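Local atomic coordinates of ornithine carbamoyltransferase (Giardia intestinalis, PDB entry 3GRF), a protein that probably transfers the carbamoyl group between carbamoyl phosphate and ornithine, as a member of the arginine degradation pathway. Residues Ala28-Lys32 / Asn309-Met315; Arg8-Thr12 / Met114-Ala118; Arg41-Leu47 / Leu318-His323. All coordinates share one frame; numbering follows the deposited sequence.

Overall arrangement
Following the chain from its N terminus, residues 8-12, 28-32 and 41-47 come first and find their partners later. Contact 2 closes a loop of about a hundred residues when 114-118 packs on 8-12. Contacts 1 and 3 close much longer ones, of more than 270 residues, when helix 303-322 returns to helix 18-33 and to the turn leading into strand 46-51. The segments of every pair alternate along the chain, so all three closures cross and none nests. Contacts 1 and 3 share helix 303-322 and touch through M31 and D319; contact 2 meets contact 3 at F321. Together they set the last helix against helix 18-33 and the turn, and the N-terminal strip against helix 111-120.

Contact 1: residues Ala28-Lys32 / Asn309-Met315; sequences ALDMK and NRLHSAM
K32 lays the methylene part of its side chain across the imidazole of H312. Its CG stands over the middle of the ring, 3.4 Å from H312 NE2, in a CH-pi contact only 14° off the ring normal, while L311 CG lies toward the rim of the opposite face. With CG anti to the backbone N (chi1 -161°) and the chain extended beyond it, K32 runs past the ring to N309. There NZ donates to N309 OD1 at 3.0 Å, in the carbonyl plane and on a lone pair. Lysine suits the place because its apolar stem covers the ring and its charged end reaches both the amide oxygen of N309 and the carboxylate of E147, with which it forms a salt bridge. N309 ND2 bonds to T144 and E147, so the amide is fixed with its oxygen toward the lysine.

A28 has the small side chain that close backbones need: its CB lies 3.6 Å from H312 O, and the CA atoms of A28 and S313 are 4.9 Å apart. The M31 and M315 chains run antiparallel alongside one another, with M31 SD 3.7 Å from M315 CB; flexible thioether chains fill such a seam well. S313 turns its CB away, and its OG bonds back to N309 O, which also accepts from S313 N.

The axes of the two short segments are inclined at 116°. Helix 18-33 thus rests on one flank of helix 303-322, helix 135-151 touches N309 and S313, and helix 56-69 meets L311 and M315. M100 of the second subunit packs on R310 and L311.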
# COMPACT_ATOMS: atom_id res chain seq x y z
N ALA A 28 -21.50 -11.36 -8.12
CA ALA A 28 -20.16 -11.96 -8.01
C ALA A 28 -19.90 -12.87 -9.20
O ALA A 28 -18.83 -12.88 -9.76
CB ALA A 28 -20.04 -12.78 -6.71
N LEU A 29 -20.90 -13.69 -9.52
CA LEU A 29 -20.78 -14.65 -10.62
C LEU A 29 -20.66 -13.93 -11.96
O LEU A 29 -19.90 -14.36 -12.85
CB LEU A 29 -21.99 -15.58 -10.63
CG LEU A 29 -22.05 -16.71 -9.62
CD1 LEU A 29 -23.44 -17.32 -9.69
CD2 LEU A 29 -20.93 -17.73 -9.92
N ASP A 30 -21.39 -12.85 -12.11
CA ASP A 30 -21.29 -12.11 -13.39
C ASP A 30 -20.00 -11.32 -13.49
O ASP A 30 -19.49 -11.13 -14.58
CB ASP A 30 -22.46 -11.17 -13.64
CG ASP A 30 -22.41 -10.55 -15.04
OD1 ASP A 30 -22.36 -9.32 -15.16
OD2 ASP A 30 -22.37 -11.31 -16.03
N MET A 31 -19.49 -10.84 -12.36
CA MET A 31 -18.17 -10.17 -12.34
C MET A 31 -17.03 -11.13 -12.54
O MET A 31 -15.99 -10.74 -13.03
CB MET A 31 -17.94 -9.44 -11.01
CG MET A 31 -18.95 -8.36 -10.75
SD MET A 31 -18.73 -7.73 -9.12
CE MET A 31 -19.51 -6.12 -9.24
N LYS A 32 -17.21 -12.38 -12.13
CA LYS A 32 -16.25 -13.44 -12.46
C LYS A 32 -16.08 -13.71 -13.91
O LYS A 32 -14.93 -13.84 -14.40
CB LYS A 32 -16.58 -14.74 -11.73
CG LYS A 32 -15.35 -15.62 -11.71
CD LYS A 32 -15.60 -16.92 -10.94
CE LYS A 32 -14.33 -17.77 -11.00
NZ LYS A 32 -14.48 -19.07 -10.28
N ASN A 309 -12.40 -17.22 -5.14
CA ASN A 309 -13.74 -16.58 -5.21
C ASN A 309 -13.93 -15.49 -4.15
O ASN A 309 -14.87 -14.71 -4.21
CB ASN A 309 -14.86 -17.64 -5.10
CG ASN A 309 -15.08 -18.39 -6.40
OD1 ASN A 309 -14.83 -17.87 -7.50
ND2 ASN A 309 -15.59 -19.61 -6.31
N ARG A 310 -13.01 -15.40 -3.19
CA ARG A 310 -12.94 -14.26 -2.29
C ARG A 310 -12.87 -12.98 -3.09
O ARG A 310 -13.49 -11.98 -2.71
CB ARG A 310 -11.74 -14.34 -1.31
CG ARG A 310 -11.89 -15.40 -0.19
CD ARG A 310 -13.15 -15.14 0.67
NE ARG A 310 -12.96 -13.88 1.42
CZ ARG A 310 -12.20 -13.74 2.52
NH1 ARG A 310 -11.61 -14.78 3.09
NH2 ARG A 310 -12.05 -12.54 3.06
N LEU A 311 -12.16 -13.04 -4.21
CA LEU A 311 -11.95 -11.87 -5.08
C LEU A 311 -13.29 -11.38 -5.62
O LEU A 311 -13.68 -10.24 -5.41
CB LEU A 311 -10.93 -12.17 -6.22
CG LEU A 311 -10.90 -11.11 -7.38
CD1 LEU A 311 -10.55 -9.69 -6.89
CD2 LEU A 311 -10.08 -11.50 -8.56
N HIS A 312 -13.96 -12.23 -6.38
CA HIS A 312 -15.18 -11.82 -7.04
C HIS A 312 -16.33 -11.52 -6.06
O HIS A 312 -17.13 -10.64 -6.28
CB HIS A 312 -15.58 -12.94 -8.00
CG HIS A 312 -14.44 -13.46 -8.82
ND1 HIS A 312 -13.77 -12.69 -9.74
CD2 HIS A 312 -13.81 -14.66 -8.80
CE1 HIS A 312 -12.81 -13.40 -10.28
NE2 HIS A 312 -12.81 -14.60 -9.73
N SER A 313 -16.43 -12.28 -4.98
CA SER A 313 -17.44 -11.95 -3.94
C SER A 313 -17.12 -10.64 -3.20
O SER A 313 -18.00 -9.97 -2.67
CB SER A 313 -17.54 -13.11 -3.00
OG SER A 313 -16.24 -13.40 -2.51
N ALA A 314 -15.85 -10.26 -3.20
CA ALA A 314 -15.46 -9.00 -2.58
C ALA A 314 -15.86 -7.87 -3.48
O ALA A 314 -16.35 -6.86 -2.98
CB ALA A 314 -13.94 -8.94 -2.30
N MET A 315 -15.67 -8.03 -4.80
CA MET A 315 -15.98 -6.95 -5.74
C MET A 315 -17.48 -6.66 -5.67
O MET A 315 -17.90 -5.52 -5.85
CB MET A 315 -15.64 -7.34 -7.19
CG MET A 315 -14.18 -7.73 -7.49
SD MET A 315 -13.89 -8.36 -9.16
CE MET A 315 -15.29 -9.43 -9.44

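Contact 2: residues Arg8-Thr12 / Met114-Ala118; sequences RHLLT and MREMA
Residues 8-12 form an irregular strip of chain facing one turn of helix at 114-118, with H9 CA 7.1 Å from A118 CA and L11 CA 7.7 Å from R115 CA. H9 and L11 direct their CB atoms at the helix while L10, between them, turns its own away. On the helix, M114 and A118 lie one turn apart, joined by the bond from A118 N to M114 O, and both face the strip.

A118 CB sits over the centre of the H9 ring, 3.7 Å from H9 CE1, and the CH-pi direction is 5° off the ring normal. A methyl group is compact enough to let an imidazole lie flat against the helix. The ring is placed by CG anti to the carbonyl carbon (chi1 -69°), and the backbone N of C125 bonds to ND1, which helps fix its rotation. A118 O lies 3.0 Å from H9 NE2 but well above the ring plane, on the face that A118 CB covers.

L11 spreads its two methyl groups over the same helical turn. CD2 approaches A118 CB at 4.0 Å, whereas CD1 rests 3.7 Å from R115 CG, the leucine running at a slant to the arginine stem, and meets M114 CG at 4.3 Å. A branched leucine can thus touch three helix residues; R115 takes part through its CA and the start of its aliphatic stem, although its CB points away.

Helix 111-120 is the connection of a beta-alpha-beta crossover between the parallel strands 103-107 and 125-127. The strip bonds through the L10 backbone to C125 and N127, so it lies along strand 125-127, while the L10 side chain reaches V317 and F321 of helix 303-322.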
# COMPACT_ATOMS: atom_id res chain seq x y z
N ARG A 8 -25.90 1.75 6.04
CA ARG A 8 -25.89 0.27 6.07
C ARG A 8 -24.48 -0.28 6.18
O ARG A 8 -23.60 0.09 5.40
CB ARG A 8 -26.59 -0.34 4.84
CG ARG A 8 -28.09 -0.40 4.97
CD ARG A 8 -28.56 -1.84 5.03
NE ARG A 8 -29.13 -2.23 3.75
CZ ARG A 8 -29.29 -3.46 3.29
NH1 ARG A 8 -28.95 -4.54 3.99
NH2 ARG A 8 -29.82 -3.60 2.10
N HIS A 9 -24.31 -1.20 7.13
CA HIS A 9 -23.09 -1.91 7.42
C HIS A 9 -23.24 -3.38 7.02
O HIS A 9 -24.28 -3.76 6.47
CB HIS A 9 -22.78 -1.82 8.92
CG HIS A 9 -22.40 -0.37 9.32
ND1 HIS A 9 -21.24 0.22 8.86
CD2 HIS A 9 -23.01 0.56 10.09
CE1 HIS A 9 -21.14 1.44 9.34
NE2 HIS A 9 -22.21 1.67 10.09
N LEU A 10 -22.24 -4.19 7.30
CA LEU A 10 -22.27 -5.62 7.02
C LEU A 10 -21.38 -6.21 8.08
O LEU A 10 -20.19 -6.46 7.86
CB LEU A 10 -21.71 -5.96 5.60
CG LEU A 10 -21.79 -7.39 5.06
CD1 LEU A 10 -23.23 -7.77 4.70
CD2 LEU A 10 -20.90 -7.57 3.83
N LEU A 11 -21.95 -6.44 9.26
CA LEU A 11 -21.22 -6.98 10.38
C LEU A 11 -21.39 -8.51 10.45
O LEU A 11 -20.55 -9.20 11.02
CB LEU A 11 -21.68 -6.31 11.68
CG LEU A 11 -21.56 -4.78 11.92
CD1 LEU A 11 -21.06 -4.54 13.33
CD2 LEU A 11 -20.67 -4.01 10.95
N THR A 12 -22.48 -9.00 9.86
CA THR A 12 -22.75 -10.42 9.70
C THR A 12 -23.51 -10.54 8.41
O THR A 12 -23.91 -9.52 7.83
CB THR A 12 -23.52 -11.05 10.94
OG1 THR A 12 -24.88 -10.61 11.00
CG2 THR A 12 -22.88 -10.66 12.24
N MET A 114 -15.45 -3.60 16.36
CA MET A 114 -16.08 -3.54 15.05
C MET A 114 -17.39 -2.77 15.08
O MET A 114 -17.66 -1.95 14.18
CB MET A 114 -16.29 -4.96 14.51
CG MET A 114 -16.80 -5.01 13.08
SD MET A 114 -15.52 -4.46 11.95
CE MET A 114 -16.39 -3.23 10.98
N ARG A 115 -18.20 -3.06 16.09
CA ARG A 115 -19.48 -2.39 16.34
C ARG A 115 -19.33 -0.94 16.75
O ARG A 115 -20.13 -0.10 16.35
CB ARG A 115 -20.24 -3.07 17.47
CG ARG A 115 -21.23 -4.11 17.00
CD ARG A 115 -21.30 -5.21 18.05
NE ARG A 115 -22.06 -6.38 17.60
CZ ARG A 115 -22.36 -7.42 18.38
NH1 ARG A 115 -21.97 -7.43 19.65
NH2 ARG A 115 -23.05 -8.45 17.89
N GLU A 116 -18.32 -0.67 17.59
CA GLU A 116 -17.95 0.68 18.01
C GLU A 116 -17.59 1.53 16.79
O GLU A 116 -18.18 2.61 16.57
CB GLU A 116 -16.82 0.52 19.07
CG GLU A 116 -15.96 1.74 19.52
CD GLU A 116 -16.73 2.94 20.01
OE1 GLU A 116 -16.24 3.61 20.94
OE2 GLU A 116 -17.80 3.26 19.45
N MET A 117 -16.69 1.02 15.95
CA MET A 117 -16.27 1.73 14.74
C MET A 117 -17.44 2.00 13.83
O MET A 117 -17.69 3.15 13.44
CB MET A 117 -15.23 0.93 13.97
CG MET A 117 -14.68 1.67 12.77
SD MET A 117 -13.74 0.58 11.67
CE MET A 117 -12.22 0.52 12.62
N ALA A 118 -18.16 0.94 13.47
CA ALA A 118 -19.37 1.08 12.68
C ALA A 118 -20.37 2.08 13.30
O ALA A 118 -20.99 2.87 12.59
CB ALA A 118 -20.02 -0.31 12.46

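Contact 3: residues Arg41-Leu47 / Leu318-His323; sequences RAANKTL and LDFFLH
The type II turn from A42 to K45, which leads into strand 46-51 of the parallel sheet, meets the C-terminal end of helix 303-322 here. R41, just ahead of the turn, supplies the polar half of the contact through a salt bridge to D319. Its NE donates to D319 OD1 at 3.0 Å and 172°, in the guanidinium plane and on the syn lone pair, while R41 NH2 makes a weak bond of 3.3 Å to D319 OD2. Guanidinium and carboxylate are twisted against each other, consistent with one straight bond and one weak one. CG of D319 lies anti to its backbone N (chi1 -177°), which carries the carboxylate nearer to the arginine.

H323, the first residue to leave the helical conformation, lays its ring flat on one face of the R41 guanidinium, the planes 14° apart and R41 NH2 over the ring centre. H323 ND1 holds the ring in place by donating to D319 O at 2.7 Å; H323 N reaches the same oxygen at 3.2 Å from the other face of its plane.

The remainder is apolar. A42 CB rests 4.0 Å from L322 CD2, a fit that the small alanine makes possible beside the turn. K45 brings CD to the side of L322, a looser contact, and deeper in, L47 CD2 meets L318 CD1 at 4.2 Å, the two leucines set nearly perpendicular.

R27 of helix 18-33 forms a salt bridge with D319 OD2, so two arginines share one buried carboxylate, and their positive charges would probably keep it ionised. The flat stack on a guanidinium would in turn tend to favour a neutral H323, so D319 probably serves as the anion shared by R41 and helix 18-33.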
# COMPACT_ATOMS: atom_id res chain seq x y z
N ARG A 41 -16.50 0.87 -12.06
CA ARG A 41 -17.51 0.94 -10.98
C ARG A 41 -17.04 1.70 -9.73
O ARG A 41 -17.82 2.47 -9.15
CB ARG A 41 -18.01 -0.46 -10.63
CG ARG A 41 -18.91 -1.15 -11.69
CD ARG A 41 -20.25 -0.40 -11.95
NE ARG A 41 -21.13 -0.52 -10.79
CZ ARG A 41 -22.39 -0.08 -10.70
NH1 ARG A 41 -22.98 0.55 -11.69
NH2 ARG A 41 -23.06 -0.31 -9.58
N ALA A 42 -15.77 1.54 -9.35
CA ALA A 42 -15.19 2.31 -8.22
C ALA A 42 -14.10 3.28 -8.65
O ALA A 42 -13.23 3.61 -7.86
CB ALA A 42 -14.59 1.32 -7.14
N ALA A 43 -14.13 3.75 -9.89
CA ALA A 43 -13.13 4.67 -10.36
C ALA A 43 -13.03 5.82 -9.36
O ALA A 43 -14.06 6.35 -8.95
CB ALA A 43 -13.51 5.21 -11.76
N ASN A 44 -11.80 6.19 -8.98
CA ASN A 44 -11.50 7.30 -8.04
C ASN A 44 -12.01 7.17 -6.62
O ASN A 44 -11.99 8.15 -5.82
CB ASN A 44 -11.92 8.65 -8.60
CG ASN A 44 -11.28 8.94 -9.93
OD1 ASN A 44 -10.10 9.28 -10.00
ND2 ASN A 44 -12.02 8.72 -11.00
N LYS A 45 -12.49 5.98 -6.30
CA LYS A 45 -13.13 5.78 -5.00
C LYS A 45 -12.18 4.94 -4.22
O LYS A 45 -11.45 4.15 -4.83
CB LYS A 45 -14.50 5.11 -5.14
CG LYS A 45 -15.57 6.10 -5.65
CD LYS A 45 -16.83 5.37 -6.08
CE LYS A 45 -17.86 6.34 -6.67
NZ LYS A 45 -18.69 6.94 -5.58
N THR A 46 -12.11 5.08 -2.89
CA THR A 46 -11.15 4.27 -2.10
C THR A 46 -11.80 3.54 -0.95
O THR A 46 -12.78 4.00 -0.37
CB THR A 46 -9.92 5.09 -1.57
OG1 THR A 46 -10.05 5.27 -0.15
CG2 THR A 46 -9.87 6.44 -2.27
N LEU A 47 -11.23 2.39 -0.66
CA LEU A 47 -11.63 1.62 0.47
C LEU A 47 -10.53 1.71 1.52
O LEU A 47 -9.35 1.61 1.23
CB LEU A 47 -11.90 0.16 0.04
CG LEU A 47 -11.55 -0.93 1.06
CD1 LEU A 47 -12.62 -0.93 2.13
CD2 LEU A 47 -11.35 -2.35 0.47
N LEU A 318 -18.36 -4.83 -2.15
CA LEU A 318 -17.86 -3.44 -2.20
C LEU A 318 -18.73 -2.64 -3.17
O LEU A 318 -19.21 -1.61 -2.84
CB LEU A 318 -16.38 -3.41 -2.61
CG LEU A 318 -15.45 -4.06 -1.54
CD1 LEU A 318 -14.03 -4.33 -2.01
CD2 LEU A 318 -15.41 -3.20 -0.26
N ASP A 319 -18.94 -3.15 -4.36
CA ASP A 319 -19.76 -2.45 -5.34
C ASP A 319 -21.11 -2.09 -4.79
O ASP A 319 -21.54 -0.94 -4.85
CB ASP A 319 -19.94 -3.32 -6.58
CG ASP A 319 -20.72 -2.59 -7.66
OD1 ASP A 319 -20.12 -1.66 -8.24
OD2 ASP A 319 -21.91 -2.92 -7.88
N PHE A 320 -21.79 -3.08 -4.24
CA PHE A 320 -23.09 -2.91 -3.65
C PHE A 320 -23.10 -1.90 -2.53
O PHE A 320 -23.99 -1.09 -2.46
CB PHE A 320 -23.55 -4.27 -3.13
CG PHE A 320 -24.97 -4.31 -2.67
CD1 PHE A 320 -26.01 -4.16 -3.57
CD2 PHE A 320 -25.27 -4.58 -1.34
CE1 PHE A 320 -27.32 -4.25 -3.15
CE2 PHE A 320 -26.58 -4.67 -0.92
CZ PHE A 320 -27.60 -4.51 -1.84
N PHE A 321 -22.14 -1.95 -1.60
CA PHE A 321 -22.21 -0.99 -0.48
C PHE A 321 -21.79 0.41 -0.89
O PHE A 321 -22.23 1.39 -0.31
CB PHE A 321 -21.46 -1.49 0.78
CG PHE A 321 -22.29 -2.47 1.60
CD1 PHE A 321 -23.08 -2.03 2.65
CD2 PHE A 321 -22.37 -3.81 1.24
CE1 PHE A 321 -23.86 -2.92 3.38
CE2 PHE A 321 -23.18 -4.70 1.95
CZ PHE A 321 -23.94 -4.25 3.01
N LEU A 322 -20.96 0.47 -1.94
CA LEU A 322 -20.52 1.71 -2.55
C LEU A 322 -21.76 2.48 -3.13
O LEU A 322 -21.79 3.71 -3.10
CB LEU A 322 -19.52 1.42 -3.68
CG LEU A 322 -18.09 2.02 -3.55
CD1 LEU A 322 -17.82 2.45 -2.11
CD2 LEU A 322 -17.06 1.00 -4.02
N HIS A 323 -22.74 1.74 -3.66
CA HIS A 323 -24.03 2.24 -4.19
C HIS A 323 -25.12 1.85 -3.14
O HIS A 323 -25.28 2.55 -2.13
CB HIS A 323 -24.21 1.77 -5.66
CG HIS A 323 -22.93 1.97 -6.62
ND1 HIS A 323 -21.74 1.30 -6.43
CD2 HIS A 323 -22.75 2.75 -7.73
CE1 HIS A 323 -20.87 1.67 -7.36
NE2 HIS A 323 -21.46 2.54 -8.16